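Side-chain contact in protein-L-isoaspartate(D-aspartate) O-methyltransferase (Sulfolobus tokodaii, PDB 1VBF), which probably catalyses S-adenosyl-L-methionine-dependent methyl esterification of L-isoaspartyl residues in damaged proteins, contributing to their repair or degradation: residues Asp204-Asp208 with Ile209-Val213. Sequence-based numbering, arbitrary orientation.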
loop_
_atom_site.group_PDB
_atom_site.type_symbol
_atom_site.label_atom_id
_atom_site.label_comp_id
_atom_site.label_asym_id
_atom_site.label_seq_id
_atom_site.Cartn_x
_atom_site.Cartn_y
_atom_site.Cartn_z
ATOM N N ASP B 204 4.608 14.440 -14.946
ATOM C CA ASP B 204 3.806 14.181 -13.748
ATOM C C ASP B 204 4.695 13.621 -12.631
ATOM O O ASP B 204 5.813 13.194 -12.889
ATOM C CB ASP B 204 2.619 13.247 -14.062
ATOM C CG ASP B 204 3.026 11.967 -14.767
ATOM O OD1 ASP B 204 4.065 11.963 -15.455
ATOM O OD2 ASP B 204 2.286 10.962 -14.659
ATOM N N ASP B 205 4.215 13.653 -11.393
ATOM C CA ASP B 205 4.999 13.179 -10.263
ATOM C C ASP B 205 5.013 11.672 -10.093
ATOM O O ASP B 205 4.271 10.942 -10.751
ATOM C CB ASP B 205 4.505 13.826 -8.973
ATOM C CG ASP B 205 5.370 13.459 -7.770
ATOM O OD1 ASP B 205 4.857 12.766 -6.847
ATOM O OD2 ASP B 205 6.567 13.856 -7.749
ATOM N N TYR B 206 5.875 11.209 -9.199
ATOM C CA TYR B 206 6.023 9.793 -8.931
ATOM C C TYR B 206 4.697 9.120 -8.655
ATOM O O TYR B 206 3.915 9.597 -7.827
ATOM C CB TYR B 206 6.949 9.567 -7.745
ATOM C CG TYR B 206 8.392 9.862 -8.029
ATOM C CD1 TYR B 206 8.953 11.092 -7.694
ATOM C CD2 TYR B 206 9.215 8.894 -8.600
ATOM C CE1 TYR B 206 10.299 11.351 -7.909
ATOM C CE2 TYR B 206 10.568 9.142 -8.824
ATOM C CZ TYR B 206 11.102 10.378 -8.473
ATOM O OH TYR B 206 12.435 10.631 -8.692
ATOM N N ASP B 207 4.470 7.986 -9.316
ATOM C CA ASP B 207 3.216 7.268 -9.160
ATOM C C ASP B 207 3.265 5.946 -8.394
ATOM O O ASP B 207 2.854 4.912 -8.914
ATOM C CB ASP B 207 2.599 7.020 -10.537
ATOM C CG ASP B 207 1.165 6.522 -10.451
ATOM O OD1 ASP B 207 0.350 7.186 -9.762
ATOM O OD2 ASP B 207 0.849 5.471 -11.062
ATOM N N ASP B 208 3.785 5.963 -7.174
ATOM C CA ASP B 208 3.810 4.754 -6.366
ATOM C C ASP B 208 2.866 5.112 -5.234
ATOM O O ASP B 208 2.698 6.296 -4.912
ATOM C CB ASP B 208 5.222 4.405 -5.869
ATOM C CG ASP B 208 5.961 5.591 -5.288
ATOM O OD1 ASP B 208 6.473 6.424 -6.064
ATOM O OD2 ASP B 208 6.035 5.691 -4.054
ATOM N N ILE B 209 2.213 4.091 -4.692
ATOM C CA ILE B 209 1.231 4.259 -3.640
ATOM C C ILE B 209 1.731 5.064 -2.441
ATOM O O ILE B 209 0.934 5.698 -1.743
ATOM C CB ILE B 209 0.666 2.860 -3.192
ATOM C CG1 ILE B 209 -0.780 3.037 -2.746
ATOM C CG2 ILE B 209 1.517 2.236 -2.092
ATOM C CD1 ILE B 209 -1.374 1.830 -2.122
ATOM N N GLU B 210 3.039 5.054 -2.196
ATOM C CA GLU B 210 3.556 5.826 -1.076
ATOM C C GLU B 210 3.315 7.308 -1.406
ATOM O O GLU B 210 2.685 8.044 -0.644
ATOM C CB GLU B 210 5.050 5.522 -0.874
ATOM C CG GLU B 210 5.719 6.252 0.301
ATOM C CD GLU B 210 5.035 6.036 1.664
ATOM O OE1 GLU B 210 4.649 4.885 2.002
ATOM O OE2 GLU B 210 4.901 7.029 2.410
ATOM N N PHE B 211 3.784 7.721 -2.578
ATOM C CA PHE B 211 3.625 9.087 -3.026
ATOM C C PHE B 211 2.200 9.553 -3.088
ATOM O O PHE B 211 1.895 10.644 -2.635
ATOM C CB PHE B 211 4.267 9.270 -4.393
ATOM C CG PHE B 211 5.696 9.685 -4.313
ATOM C CD1 PHE B 211 6.645 8.842 -3.717
ATOM C CD2 PHE B 211 6.095 10.957 -4.753
ATOM C CE1 PHE B 211 7.976 9.257 -3.553
ATOM C CE2 PHE B 211 7.437 11.389 -4.592
ATOM C CZ PHE B 211 8.375 10.536 -3.989
ATOM N N ARG B 212 1.338 8.718 -3.665
ATOM C CA ARG B 212 -0.089 9.012 -3.836
ATOM C C ARG B 212 -0.775 9.269 -2.488
ATOM O O ARG B 212 -1.619 10.168 -2.359
ATOM C CB ARG B 212 -0.769 7.840 -4.563
ATOM C CG ARG B 212 -0.311 7.619 -6.001
ATOM C CD ARG B 212 -0.782 6.279 -6.541
ATOM N NE ARG B 212 -2.235 6.197 -6.669
ATOM C CZ ARG B 212 -2.889 5.058 -6.872
ATOM N NH1 ARG B 212 -2.205 3.929 -6.976
ATOM N NH2 ARG B 212 -4.219 5.031 -6.918
ATOM N N VAL B 213 -0.395 8.473 -1.492
ATOM C CA VAL B 213 -0.932 8.586 -0.148
ATOM C C VAL B 213 -0.406 9.849 0.524
ATOM O O VAL B 213 -1.167 10.562 1.179
ATOM C CB VAL B 213 -0.559 7.347 0.658
ATOM C CG1 VAL B 213 -0.924 7.532 2.128
ATOM C CG2 VAL B 213 -1.271 6.137 0.051
HETATM O O HOH W 1 0.398 3.489 -7.842
#
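With CG set between the backbone N and the carbonyl carbon (chi1 47°), D208 turns its carboxylate to the first turn of the helix it precedes, while F211, its ring swung to chi1 -90°, leans back toward the incoming loop. OD2 of D208 accepts a weak but fairly straight bond from F211 N (3.4 Å, 160°), the mark of an N-cap. The same oxygen sits at the ring edge near F211 CD1 and forms a salt bridge with R169, which would probably favour the anionic form. D208 O takes R212 N at 3.0 Å, the first i to i+4 bond of helix 209-223. This C-terminal helix stands off the Rossmann-like methyltransferase domain; the packing of I209 on I209 of neighbouring subunits is consistent with a place in the trimeric coiled coil. Over one face of F211 lies Y206 CB, 3.6 Å from the ring centroid in a CH-pi contact; the two side chains run alongside each other, ring planes inclined at 51°. Shortening F211 to an alanine would remove the ring and is likely to leave Y206 CB without the face it packs on and a gap beside the D208 carboxylate. Opposite charges approach at D207 OD1 and R212 NE (4.2 Å), but the oxygen stands well off the guanidinium plane. A water instead joins D207 O to R212 NH1, and the guanidinium also forms salt bridges with E217 and E210 of a neighbouring subunit.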